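Local coordinates for probable transcriptional repressor protein (Mycobacterium tuberculosis, PDB 4FX0) that probably represses transcription as a redox-responsive, DNA-binding regulator of the MarR family that works as a dimer, at residues Q20-A25 / P110-V115; S29-T34 / Q106-L111; F36-V41 / A60-E65; L53-L58 / K93-T98. All blocks are in the same frame, centred on the assembly; numbering follows the deposited sequence.

How the contacts relate
Contacts 1 and 2 share helix 99-119 and its residues Pro110 and Leu111, and tie it to helix 7-26 and to the turn leading into helix 33-45. Both are buried and largely apolar, and contact 1 adds aromatic rings that reach the second subunit. Contact 3, whose centre lies about 4 Å from that of the chain, joins helices 33-45 and 55-62 through aliphatic tips, with one arginine at its exposed margin. Contact 4 lies farther out and touches no other chain of the assembly; it alone has backbone hydrogen bonds between its segments. Phe36 of contact 3 meets Trp112 of contact 1 and Ala108 of contact 2, while Leu39 meets Leu97 of contact 4.

Contact 1: residues Q20-A25 / P110-V115; sequences QAYDRA and PLWRGV
The hydroxyl of Tyr22 hydrogen-bonds to OE1 of Gln116, one residue beyond 110-115, while its ring packs against Val115 and Trp112. Val115 supplies the face contact: its CG1 stands 3.8 Å from the centroid of the Tyr22 ring, only 6° off the normal, a CH-pi interaction. The other methyl, CG2, lies 3.7 Å from Tyr22 CE1. Trp112 comes instead to the rim of the tyrosine, with Tyr22 CE2 3.3 Å from Trp112 CD1. The two rings meet rim to rim, planes at 64°, and neither lies over the other. Trp112 has CG opposite its backbone N (chi1 163°), which turns the indole along the helix flank to the tyrosine. Beside the rings the packing is aliphatic: Ala25 CB meets Val115 CB at 3.9 Å, and Leu111 CD1 lies 3.5 Å from the carbonyl O of Ala25. The segment axes approach to 9.2 Å and run mostly antiparallel. Trp112 also meets the rings of Phe36 and of Phe3 of the second subunit, and Tyr22 packs on Cys8 of that subunit. Helices 7-26 and 99-119 thus join beside the subunit interface, consistent with the helical dimerisation region of MarR regulators.

Contact 2: residues S29-T34 / Q106-L111; sequences SGLTNT and QKAVPL
Ser29 and Ala108 make the closest backbone approach here, with their CA atoms 5.1 Å apart, where the turn between helices 7-26 and 33-45 of the MarR fold rests on helix 99-119. The contact is a matter of van der Waals packing. Ser29 presents the side of its short chain to Ala108: its CB lies 3.5 Å from Ala108 CB, and OG sits beside the same methyl. That hydroxyl is engaged elsewhere, in a hydrogen bond with the carbonyl O of Leu26, near the end of the preceding helix. With chi1 at 68°, OG stands between the backbone N and the carbonyl carbon of Ser29, the crowded position, and from there it bonds to the Leu26 carbonyl while packing against the alanine methyl.

Aliphatic contacts flank this centre. On one flank Leu31 lays CD1 against Ala108 CB at 3.8 Å, while its side chain also touches Leu39 and Leu81. On another, Leu111 brings CD1 to 3.8 Å from Ser29 N. The stem of Lys107 brushes past at the exposed margin, its CG 4.2 Å from Ser29 CB.

The other polar bonds lie at the start of helix 33-45 and do not cross to 106-111. Thr32 holds the N-cap position of that helix, and its backbone N bonds to OE1 of Gln35. Asn33 ND2 reaches back to OD1 of Asp23 on helix 7-26. The hydroxyls of the two threonines also pair, with Thr32 OG1 3.2 Å from Thr34 OG1.

Contact 3: residues F36-V41 / A60-E65; sequences FSTLAV and ARIGVE
Ile62 packs on the flank of helix 33-45, against Ser37, Thr38 and Val41. At CB its chain forks. The CG2 branch goes to Ser37, where it touches CB at 3.8 Å. The CG1 branch, anti to the carbonyl carbon with chi1 -70°, lies between two methyls: Ile62 CG1 is 3.7 Å from Thr38 CG2 and almost as near to Val41 CG2. The tip follows the same route, Ile62 CD1 ending 3.7 Å from Val41 CG2 and 4.0 Å from Thr38 CG2. One isoleucine thus spans a full turn of the opposing helix, touching it with three carbons.

The hydroxyls of this patch look elsewhere: Thr38 OG1 bonds to the carbonyl O of Gln35 and Ser37 OG to that of Asn33, each back along its own helix. Ser37 OG also bonds to Arg12 of the second subunit, whose side chain packs on Ile62 too. Val41 divides its methyls: CG2 meets Ile62, and CG1, anti to the backbone N, lies 3.5 Å from Arg61 NH2, at the edge of the guanidinium. The arginine chain, bent at chi3 (77°), brings the group back over the exposed margin of the contact.

Directly after Ile62, Gly63 ends helix 55-62 in a Schellman motif, Val64 N turning to the carbonyl O of Ala59. Helices 33-45 and 55-62 packed in this way, with the turn then leading into helix 66-78, form the three-helix core of a winged helix-turn-helix domain.

Contact 4: residues L53-L58 / K93-T98; sequences LTMSEL and KRIELT
The flat groups joined between Leu53 and Lys93 are backbone amides. Into the carbonyl of Lys93 comes the N-H of Leu53: the N to O distance is 2.8 Å, the angle at the hydrogen is 161°, and Leu53 N is tilted 18° from the carbonyl plane of Lys93. The return bond, Lys93 N to Leu53 O, is weak at 3.2 Å. Of the two bonds, the one that Leu53 donates is the sound one.

Beyond the backbone, Ile95 reaches across with its CG1 branch. Its CD1 comes within 4.4 Å of Leu53 CB and 4.2 Å of Met55 CE, loose contacts between methyl and methylene groups. Met55 starts the following helix; its chain folds at chi2 and again at chi3 (82°), which carries CE round to the isoleucine. The stem of Lys93 lies near the same thioether, its CD 4.5 Å from Met55 SD. Met55 also touches Thr70 and Leu73 of helix 66-78, while Ile95 meets Ile42 and Val84, so the pair links the small sheet to the helices. Alongside, Arg94 NE forms a salt bridge with OD1 of Asp52. Strand 93-97 pairs with 82-86 as well, giving the three-stranded antiparallel sheet and beta-hairpin wing of the MarR winged helix-turn-helix.

Contact 1: residues Q20-A25 / P110-V115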
loop_
_atom_site.group_PDB
_atom_site.type_symbol
_atom_site.label_atom_id
_atom_site.label_comp_id
_atom_site.label_asym_id
_atom_site.label_seq_id
_atom_site.Cartn_x
_atom_site.Cartn_y
_atom_site.Cartn_z
ATOM N N GLN B 20 2.521 6.404 6.726
ATOM C CA GLN B 20 2.501 7.645 7.493
ATOM C C GLN B 20 3.504 7.631 8.643
ATOM O O GLN B 20 4.299 8.558 8.794
ATOM C CB GLN B 20 1.095 7.926 8.029
ATOM C CG GLN B 20 0.211 8.709 7.075
ATOM C CD GLN B 20 -1.244 8.702 7.500
ATOM O OE1 GLN B 20 -1.686 7.809 8.223
ATOM N NE2 GLN B 20 -1.996 9.700 7.052
ATOM N N ALA B 21 3.459 6.582 9.457
ATOM C CA ALA B 21 4.361 6.473 10.598
ATOM C C ALA B 21 5.816 6.378 10.147
ATOM O O ALA B 21 6.703 6.984 10.748
ATOM C CB ALA B 21 3.990 5.279 11.461
ATOM N N TYR B 22 6.054 5.615 9.084
ATOM C CA TYR B 22 7.399 5.470 8.536
ATOM C C TYR B 22 7.914 6.786 7.957
ATOM O O TYR B 22 9.093 7.112 8.089
ATOM C CB TYR B 22 7.441 4.350 7.493
ATOM C CG TYR B 22 7.631 2.978 8.102
ATOM C CD1 TYR B 22 6.728 2.479 9.031
ATOM C CD2 TYR B 22 8.717 2.184 7.753
ATOM C CE1 TYR B 22 6.898 1.229 9.595
ATOM C CE2 TYR B 22 8.895 0.931 8.313
ATOM C CZ TYR B 22 7.982 0.460 9.233
ATOM O OH TYR B 22 8.153 -0.785 9.794
ATOM N N ASP B 23 7.023 7.542 7.320
ATOM C CA ASP B 23 7.358 8.878 6.840
ATOM C C ASP B 23 7.745 9.778 8.005
ATOM O O ASP B 23 8.781 10.443 7.974
ATOM C CB ASP B 23 6.180 9.492 6.084
ATOM C CG ASP B 23 6.127 9.058 4.634
ATOM O OD1 ASP B 23 6.903 8.156 4.255
ATOM O OD2 ASP B 23 5.305 9.615 3.877
ATOM N N ARG B 24 6.903 9.794 9.033
ATOM C CA ARG B 24 7.154 10.605 10.217
ATOM C C ARG B 24 8.505 10.275 10.843
ATOM O O ARG B 24 9.282 11.171 11.169
ATOM C CB ARG B 24 6.042 10.408 11.247
ATOM C CG ARG B 24 6.273 11.169 12.540
ATOM C CD ARG B 24 5.276 10.774 13.614
ATOM N NE ARG B 24 5.551 11.461 14.873
ATOM C CZ ARG B 24 5.066 12.657 15.188
ATOM N NH1 ARG B 24 4.279 13.301 14.338
ATOM N NH2 ARG B 24 5.370 13.210 16.356
ATOM N N ALA B 25 8.779 8.984 11.009
ATOM C CA ALA B 25 10.026 8.539 11.622
ATOM C C ALA B 25 11.244 8.903 10.775
ATOM O O ALA B 25 12.314 9.195 11.308
ATOM C CB ALA B 25 9.985 7.037 11.877
ATOM N N PRO B 110 18.716 3.734 11.070
ATOM C CA PRO B 110 18.362 3.672 12.494
ATOM C C PRO B 110 16.946 4.177 12.760
ATOM O O PRO B 110 16.262 3.645 13.635
ATOM C CB PRO B 110 19.392 4.596 13.155
ATOM C CG PRO B 110 19.911 5.461 12.051
ATOM C CD PRO B 110 19.885 4.597 10.833
ATOM N N LEU B 111 16.517 5.189 12.012
ATOM C CA LEU B 111 15.170 5.729 12.157
ATOM C C LEU B 111 14.129 4.701 11.731
ATOM O O LEU B 111 13.118 4.510 12.405
ATOM C CB LEU B 111 15.013 7.007 11.333
ATOM C CG LEU B 111 15.995 8.137 11.646
ATOM C CD1 LEU B 111 15.730 9.340 10.752
ATOM C CD2 LEU B 111 15.910 8.525 13.112
ATOM N N TRP B 112 14.384 4.047 10.602
ATOM C CA TRP B 112 13.508 2.995 10.101
ATOM C C TRP B 112 13.522 1.792 11.036
ATOM O O TRP B 112 12.510 1.114 11.211
ATOM C CB TRP B 112 13.944 2.568 8.698
ATOM C CG TRP B 112 13.390 1.244 8.263
ATOM C CD1 TRP B 112 12.148 1.004 7.752
ATOM C CD2 TRP B 112 14.061 -0.020 8.289
ATOM N NE1 TRP B 112 12.003 -0.330 7.463
ATOM C CE2 TRP B 112 13.168 -0.983 7.785
ATOM C CE3 TRP B 112 15.338 -0.435 8.693
ATOM C CZ2 TRP B 112 13.500 -2.333 7.672
ATOM C CZ3 TRP B 112 15.668 -1.776 8.582
ATOM C CH2 TRP B 112 14.753 -2.707 8.075
ATOM N N ARG B 113 14.679 1.541 11.638
ATOM C CA ARG B 113 14.856 0.400 12.527
ATOM C C ARG B 113 14.072 0.584 13.823
ATOM O O ARG B 113 13.583 -0.384 14.408
ATOM C CB ARG B 113 16.343 0.193 12.822
ATOM C CG ARG B 113 16.697 -1.182 13.359
ATOM C CD ARG B 113 18.147 -1.519 13.052
ATOM N NE ARG B 113 18.531 -2.833 13.556
ATOM C CZ ARG B 113 19.682 -3.435 13.272
ATOM N NH1 ARG B 113 20.563 -2.841 12.478
ATOM N NH2 ARG B 113 19.950 -4.632 13.776
ATOM N N GLY B 114 13.950 1.832 14.264
ATOM C CA GLY B 114 13.212 2.148 15.473
ATOM C C GLY B 114 11.714 1.983 15.302
ATOM O O GLY B 114 11.044 1.403 16.156
ATOM N N VAL B 115 11.186 2.495 14.194
ATOM C CA VAL B 115 9.757 2.398 13.915
ATOM C C VAL B 115 9.357 0.954 13.614
ATOM O O VAL B 115 8.280 0.505 14.004
ATOM C CB VAL B 115 9.338 3.319 12.747
ATOM C CG1 VAL B 115 10.050 2.920 11.465
ATOM C CG2 VAL B 115 7.828 3.289 12.561
#

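Contact 2: residues S29-T34 / Q106-L111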
loop_
_atom_site.group_PDB
_atom_site.type_symbol
_atom_site.label_atom_id
_atom_site.label_comp_id
_atom_site.label_asym_id
_atom_site.label_seq_id
_atom_site.Cartn_x
_atom_site.Cartn_y
_atom_site.Cartn_z
ATOM N N SER B 29 15.949 12.146 8.157
ATOM C CA SER B 29 16.826 11.733 7.066
ATOM C C SER B 29 16.407 12.359 5.740
ATOM O O SER B 29 17.092 12.208 4.731
ATOM C CB SER B 29 16.850 10.211 6.938
ATOM O OG SER B 29 15.596 9.720 6.496
ATOM N N GLY B 30 15.275 13.056 5.749
ATOM C CA GLY B 30 14.767 13.700 4.552
ATOM C C GLY B 30 14.291 12.713 3.502
ATOM O O GLY B 30 14.331 12.999 2.305
ATOM N N LEU B 31 13.834 11.547 3.951
ATOM C CA LEU B 31 13.371 10.506 3.040
ATOM C C LEU B 31 11.930 10.096 3.317
ATOM O O LEU B 31 11.495 10.063 4.468
ATOM C CB LEU B 31 14.267 9.272 3.140
ATOM C CG LEU B 31 15.737 9.455 2.769
ATOM C CD1 LEU B 31 16.453 8.118 2.824
ATOM C CD2 LEU B 31 15.859 10.075 1.388
ATOM N N THR B 32 11.195 9.787 2.255
ATOM C CA THR B 32 9.881 9.176 2.396
ATOM C C THR B 32 10.064 7.664 2.406
ATOM O O THR B 32 11.088 7.157 1.941
ATOM C CB THR B 32 8.934 9.582 1.252
ATOM O OG1 THR B 32 9.394 9.019 0.018
ATOM C CG2 THR B 32 8.876 11.097 1.125
ATOM N N ASN B 33 9.086 6.942 2.944
ATOM C CA ASN B 33 9.196 5.490 3.047
ATOM C C ASN B 33 9.479 4.839 1.695
ATOM O O ASN B 33 10.302 3.927 1.598
ATOM C CB ASN B 33 7.949 4.881 3.700
ATOM C CG ASN B 33 6.712 4.992 2.829
ATOM O OD1 ASN B 33 6.411 4.096 2.041
ATOM N ND2 ASN B 33 5.981 6.092 2.975
ATOM N N THR B 34 8.810 5.320 0.652
ATOM C CA THR B 34 9.033 4.803 -0.693
ATOM C C THR B 34 10.439 5.149 -1.179
ATOM O O THR B 34 11.127 4.306 -1.753
ATOM C CB THR B 34 7.998 5.348 -1.693
ATOM O OG1 THR B 34 8.153 6.767 -1.821
ATOM C CG2 THR B 34 6.585 5.035 -1.221
ATOM N N GLN B 106 22.125 5.771 5.167
ATOM C CA GLN B 106 22.815 5.442 6.409
ATOM C C GLN B 106 22.130 6.111 7.596
ATOM O O GLN B 106 21.952 5.501 8.651
ATOM C CB GLN B 106 24.279 5.880 6.331
ATOM C CG GLN B 106 25.159 5.343 7.450
ATOM C CD GLN B 106 26.573 5.892 7.391
ATOM O OE1 GLN B 106 26.936 6.781 8.162
ATOM N NE2 GLN B 106 27.379 5.364 6.475
ATOM N N LYS B 107 21.744 7.370 7.410
ATOM C CA LYS B 107 21.088 8.141 8.460
ATOM C C LYS B 107 19.663 7.658 8.712
ATOM O O LYS B 107 19.178 7.689 9.844
ATOM C CB LYS B 107 21.083 9.627 8.096
ATOM C CG LYS B 107 20.431 10.524 9.136
ATOM C CD LYS B 107 20.717 11.989 8.845
ATOM C CE LYS B 107 20.205 12.885 9.961
ATOM N NZ LYS B 107 20.629 14.299 9.770
ATOM N N ALA B 108 18.998 7.210 7.652
ATOM C CA ALA B 108 17.610 6.772 7.740
ATOM C C ALA B 108 17.466 5.408 8.412
ATOM O O ALA B 108 16.492 5.160 9.126
ATOM C CB ALA B 108 16.978 6.749 6.355
ATOM N N VAL B 109 18.436 4.528 8.183
ATOM C CA VAL B 109 18.377 3.163 8.701
ATOM C C VAL B 109 17.957 3.082 10.172
ATOM O O VAL B 109 16.959 2.439 10.495
ATOM C CB VAL B 109 19.708 2.407 8.490
ATOM C CG1 VAL B 109 19.696 1.089 9.249
ATOM C CG2 VAL B 109 19.956 2.177 7.007
ATOM N N PRO B 110 18.716 3.734 11.070
ATOM C CA PRO B 110 18.362 3.672 12.494
ATOM C C PRO B 110 16.946 4.177 12.760
ATOM O O PRO B 110 16.262 3.645 13.635
ATOM C CB PRO B 110 19.392 4.596 13.155
ATOM C CG PRO B 110 19.911 5.461 12.051
ATOM C CD PRO B 110 19.885 4.597 10.833
ATOM N N LEU B 111 16.517 5.189 12.012
ATOM C CA LEU B 111 15.170 5.729 12.157
ATOM C C LEU B 111 14.129 4.701 11.731
ATOM O O LEU B 111 13.118 4.510 12.405
ATOM C CB LEU B 111 15.013 7.007 11.333
ATOM C CG LEU B 111 15.995 8.137 11.646
ATOM C CD1 LEU B 111 15.730 9.340 10.752
ATOM C CD2 LEU B 111 15.910 8.525 13.112
#

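Contact 3: residues F36-V41 / A60-E65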
loop_
_atom_site.group_PDB
_atom_site.type_symbol
_atom_site.label_atom_id
_atom_site.label_comp_id
_atom_site.label_asym_id
_atom_site.label_seq_id
_atom_site.Cartn_x
_atom_site.Cartn_y
_atom_site.Cartn_z
ATOM N N PHE B 36 13.162 5.942 0.725
ATOM C CA PHE B 36 14.022 5.086 1.528
ATOM C C PHE B 36 14.061 3.681 0.940
ATOM O O PHE B 36 15.132 3.096 0.769
ATOM C CB PHE B 36 13.525 5.037 2.975
ATOM C CG PHE B 36 14.105 3.907 3.779
ATOM C CD1 PHE B 36 15.326 4.046 4.419
ATOM C CD2 PHE B 36 13.426 2.706 3.897
ATOM C CE1 PHE B 36 15.860 3.005 5.160
ATOM C CE2 PHE B 36 13.955 1.662 4.636
ATOM C CZ PHE B 36 15.172 1.812 5.268
ATOM N N SER B 37 12.884 3.149 0.624
ATOM C CA SER B 37 12.773 1.809 0.059
ATOM C C SER B 37 13.613 1.658 -1.204
ATOM O O SER B 37 14.462 0.772 -1.290
ATOM C CB SER B 37 11.312 1.471 -0.244
ATOM O OG SER B 37 10.522 1.519 0.931
ATOM N N THR B 38 13.373 2.526 -2.183
ATOM C CA THR B 38 14.085 2.447 -3.453
ATOM C C THR B 38 15.591 2.532 -3.232
ATOM O O THR B 38 16.355 1.777 -3.833
ATOM C CB THR B 38 13.640 3.548 -4.439
ATOM O OG1 THR B 38 14.067 4.829 -3.962
ATOM C CG2 THR B 38 12.127 3.545 -4.601
ATOM N N LEU B 39 16.014 3.449 -2.367
ATOM C CA LEU B 39 17.428 3.573 -2.031
ATOM C C LEU B 39 17.962 2.240 -1.536
ATOM O O LEU B 39 18.913 1.694 -2.094
ATOM C CB LEU B 39 17.645 4.638 -0.957
ATOM C CG LEU B 39 17.500 6.097 -1.387
ATOM C CD1 LEU B 39 17.859 7.018 -0.235
ATOM C CD2 LEU B 39 18.376 6.380 -2.594
ATOM N N ALA B 40 17.340 1.727 -0.479
ATOM C CA ALA B 40 17.728 0.449 0.099
ATOM C C ALA B 40 17.870 -0.608 -0.990
ATOM O O ALA B 40 18.868 -1.327 -1.041
ATOM C CB ALA B 40 16.708 0.009 1.136
ATOM N N VAL B 41 16.871 -0.688 -1.862
ATOM C CA VAL B 41 16.889 -1.631 -2.975
ATOM C C VAL B 41 18.137 -1.451 -3.828
ATOM O O VAL B 41 18.815 -2.420 -4.168
ATOM C CB VAL B 41 15.651 -1.462 -3.878
ATOM C CG1 VAL B 41 15.832 -2.227 -5.179
ATOM C CG2 VAL B 41 14.392 -1.911 -3.150
ATOM N N ALA B 60 7.850 -2.622 -9.139
ATOM C CA ALA B 60 7.291 -3.848 -8.585
ATOM C C ALA B 60 8.023 -4.268 -7.312
ATOM O O ALA B 60 7.397 -4.664 -6.329
ATOM C CB ALA B 60 7.334 -4.963 -9.619
ATOM N N ARG B 61 9.350 -4.178 -7.335
ATOM C CA ARG B 61 10.162 -4.567 -6.185
ATOM C C ARG B 61 9.829 -3.754 -4.937
ATOM O O ARG B 61 9.810 -4.292 -3.831
ATOM C CB ARG B 61 11.658 -4.468 -6.509
ATOM C CG ARG B 61 12.320 -5.819 -6.748
ATOM C CD ARG B 61 13.687 -5.693 -7.410
ATOM N NE ARG B 61 14.737 -5.273 -6.484
ATOM C CZ ARG B 61 15.361 -6.090 -5.642
ATOM N NH1 ARG B 61 15.029 -7.371 -5.594
ATOM N NH2 ARG B 61 16.310 -5.627 -4.841
ATOM N N ILE B 62 9.568 -2.463 -5.114
ATOM C CA ILE B 62 9.217 -1.601 -3.989
ATOM C C ILE B 62 7.716 -1.673 -3.689
ATOM O O ILE B 62 7.259 -1.248 -2.625
ATOM C CB ILE B 62 9.675 -0.136 -4.218
ATOM C CG1 ILE B 62 11.200 -0.035 -4.153
ATOM C CG2 ILE B 62 9.076 0.796 -3.180
ATOM C CD1 ILE B 62 11.901 -0.371 -5.444
ATOM N N GLY B 63 6.957 -2.231 -4.628
ATOM C CA GLY B 63 5.529 -2.418 -4.447
ATOM C C GLY B 63 4.717 -1.182 -4.785
ATOM O O GLY B 63 3.673 -0.932 -4.184
ATOM N N VAL B 64 5.202 -0.408 -5.751
ATOM C CA VAL B 64 4.511 0.801 -6.186
ATOM C C VAL B 64 4.247 0.768 -7.688
ATOM O O VAL B 64 4.636 -0.178 -8.374
ATOM C CB VAL B 64 5.326 2.067 -5.849
ATOM C CG1 VAL B 64 5.622 2.127 -4.357
ATOM C CG2 VAL B 64 6.615 2.099 -6.655
ATOM N N GLU B 65 3.581 1.802 -8.194
ATOM C CA GLU B 65 3.324 1.924 -9.626
ATOM C C GLU B 65 4.485 2.617 -10.331
ATOM O O GLU B 65 5.217 3.395 -9.719
ATOM C CB GLU B 65 2.029 2.697 -9.878
ATOM C CG GLU B 65 0.775 1.974 -9.427
ATOM C CD GLU B 65 -0.490 2.748 -9.743
ATOM O OE1 GLU B 65 -0.390 3.958 -10.039
ATOM O OE2 GLU B 65 -1.582 2.143 -9.698
#

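Contact 4: residues L53-L58 / K93-T98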
loop_
_atom_site.group_PDB
_atom_site.type_symbol
_atom_site.label_atom_id
_atom_site.label_comp_id
_atom_site.label_asym_id
_atom_site.label_seq_id
_atom_site.Cartn_x
_atom_site.Cartn_y
_atom_site.Cartn_z
ATOM N N LEU B 53 18.096 -1.395 -14.649
ATOM C CA LEU B 53 16.794 -1.928 -14.270
ATOM C C LEU B 53 15.652 -1.242 -15.005
ATOM O O LEU B 53 15.696 -0.037 -15.259
ATOM C CB LEU B 53 16.568 -1.784 -12.763
ATOM C CG LEU B 53 17.355 -2.687 -11.815
ATOM C CD1 LEU B 53 16.912 -2.422 -10.387
ATOM C CD2 LEU B 53 17.159 -4.150 -12.174
ATOM N N THR B 54 14.627 -2.016 -15.339
ATOM C CA THR B 54 13.405 -1.460 -15.894
ATOM C C THR B 54 12.666 -0.726 -14.783
ATOM O O THR B 54 12.777 -1.092 -13.613
ATOM C CB THR B 54 12.497 -2.564 -16.466
ATOM O OG1 THR B 54 13.232 -3.349 -17.413
ATOM C CG2 THR B 54 11.280 -1.958 -17.150
ATOM N N MET B 55 11.923 0.313 -15.144
ATOM C CA MET B 55 11.142 1.055 -14.163
ATOM C C MET B 55 10.056 0.177 -13.551
ATOM O O MET B 55 9.749 0.292 -12.366
ATOM C CB MET B 55 10.521 2.299 -14.797
ATOM C CG MET B 55 11.528 3.345 -15.249
ATOM S SD MET B 55 12.308 4.234 -13.883
ATOM C CE MET B 55 13.605 3.096 -13.402
ATOM N N SER B 56 9.476 -0.699 -14.363
ATOM C CA SER B 56 8.466 -1.629 -13.873
ATOM C C SER B 56 9.108 -2.696 -12.991
ATOM O O SER B 56 8.535 -3.109 -11.983
ATOM C CB SER B 56 7.709 -2.274 -15.036
ATOM O OG SER B 56 8.595 -2.914 -15.936
ATOM N N GLU B 57 10.302 -3.135 -13.377
ATOM C CA GLU B 57 11.045 -4.127 -12.608
ATOM C C GLU B 57 11.385 -3.579 -11.226
ATOM O O GLU B 57 11.422 -4.318 -10.241
ATOM C CB GLU B 57 12.324 -4.525 -13.349
ATOM C CG GLU B 57 13.146 -5.601 -12.654
ATOM C CD GLU B 57 12.462 -6.955 -12.658
ATOM O OE1 GLU B 57 11.540 -7.157 -13.475
ATOM O OE2 GLU B 57 12.850 -7.818 -11.842
ATOM N N LEU B 58 11.631 -2.273 -11.166
ATOM C CA LEU B 58 11.941 -1.594 -9.914
ATOM C C LEU B 58 10.674 -1.275 -9.127
ATOM O O LEU B 58 10.575 -1.585 -7.940
ATOM C CB LEU B 58 12.715 -0.305 -10.194
ATOM C CG LEU B 58 13.084 0.544 -8.976
ATOM C CD1 LEU B 58 13.976 -0.243 -8.032
ATOM C CD2 LEU B 58 13.762 1.837 -9.407
ATOM N N LYS B 93 17.370 1.252 -17.695
ATOM C CA LYS B 93 18.002 2.451 -17.145
ATOM C C LYS B 93 19.078 2.157 -16.101
ATOM O O LYS B 93 18.943 1.244 -15.286
ATOM C CB LYS B 93 16.953 3.402 -16.560
ATOM C CG LYS B 93 16.387 4.383 -17.567
ATOM C CD LYS B 93 15.399 5.340 -16.920
ATOM C CE LYS B 93 14.839 6.308 -17.947
ATOM N NZ LYS B 93 15.927 6.926 -18.753
ATOM N N ARG B 94 20.145 2.950 -16.138
ATOM C CA ARG B 94 21.248 2.816 -15.197
ATOM C C ARG B 94 21.054 3.739 -13.998
ATOM O O ARG B 94 21.083 4.963 -14.137
ATOM C CB ARG B 94 22.574 3.136 -15.887
ATOM C CG ARG B 94 23.782 3.041 -14.973
ATOM C CD ARG B 94 24.072 1.598 -14.598
ATOM N NE ARG B 94 24.620 0.848 -15.723
ATOM C CZ ARG B 94 25.920 0.688 -15.949
ATOM N NH1 ARG B 94 26.808 1.223 -15.121
ATOM N NH2 ARG B 94 26.334 -0.008 -16.999
ATOM N N ILE B 95 20.859 3.150 -12.823
ATOM C CA ILE B 95 20.685 3.925 -11.600
ATOM C C ILE B 95 21.831 3.673 -10.621
ATOM O O ILE B 95 22.212 2.527 -10.378
ATOM C CB ILE B 95 19.339 3.611 -10.911
ATOM C CG1 ILE B 95 18.178 3.753 -11.899
ATOM C CG2 ILE B 95 19.126 4.520 -9.713
ATOM C CD1 ILE B 95 17.611 2.432 -12.375
ATOM N N GLU B 96 22.379 4.752 -10.067
ATOM C CA GLU B 96 23.495 4.654 -9.130
ATOM C C GLU B 96 23.253 5.463 -7.863
ATOM O O GLU B 96 22.568 6.487 -7.887
ATOM C CB GLU B 96 24.793 5.121 -9.792
ATOM C CG GLU B 96 25.372 4.138 -10.791
ATOM C CD GLU B 96 26.635 4.652 -11.454
ATOM O OE1 GLU B 96 26.728 5.876 -11.685
ATOM O OE2 GLU B 96 27.534 3.833 -11.739
ATOM N N LEU B 97 23.822 4.997 -6.755
ATOM C CA LEU B 97 23.774 5.742 -5.506
ATOM C C LEU B 97 24.870 6.796 -5.471
ATOM O O LEU B 97 26.035 6.505 -5.745
ATOM C CB LEU B 97 23.933 4.811 -4.303
ATOM C CG LEU B 97 22.672 4.173 -3.724
ATOM C CD1 LEU B 97 23.002 3.493 -2.406
ATOM C CD2 LEU B 97 21.589 5.219 -3.524
ATOM N N THR B 98 24.489 8.022 -5.138
ATOM C CA THR B 98 25.463 9.077 -4.914
ATOM C C THR B 98 25.901 9.034 -3.458
ATOM O O THR B 98 25.187 8.501 -2.605
ATOM C CB THR B 98 24.879 10.461 -5.225
ATOM O OG1 THR B 98 23.768 10.717 -4.356
ATOM C CG2 THR B 98 24.414 10.528 -6.670
#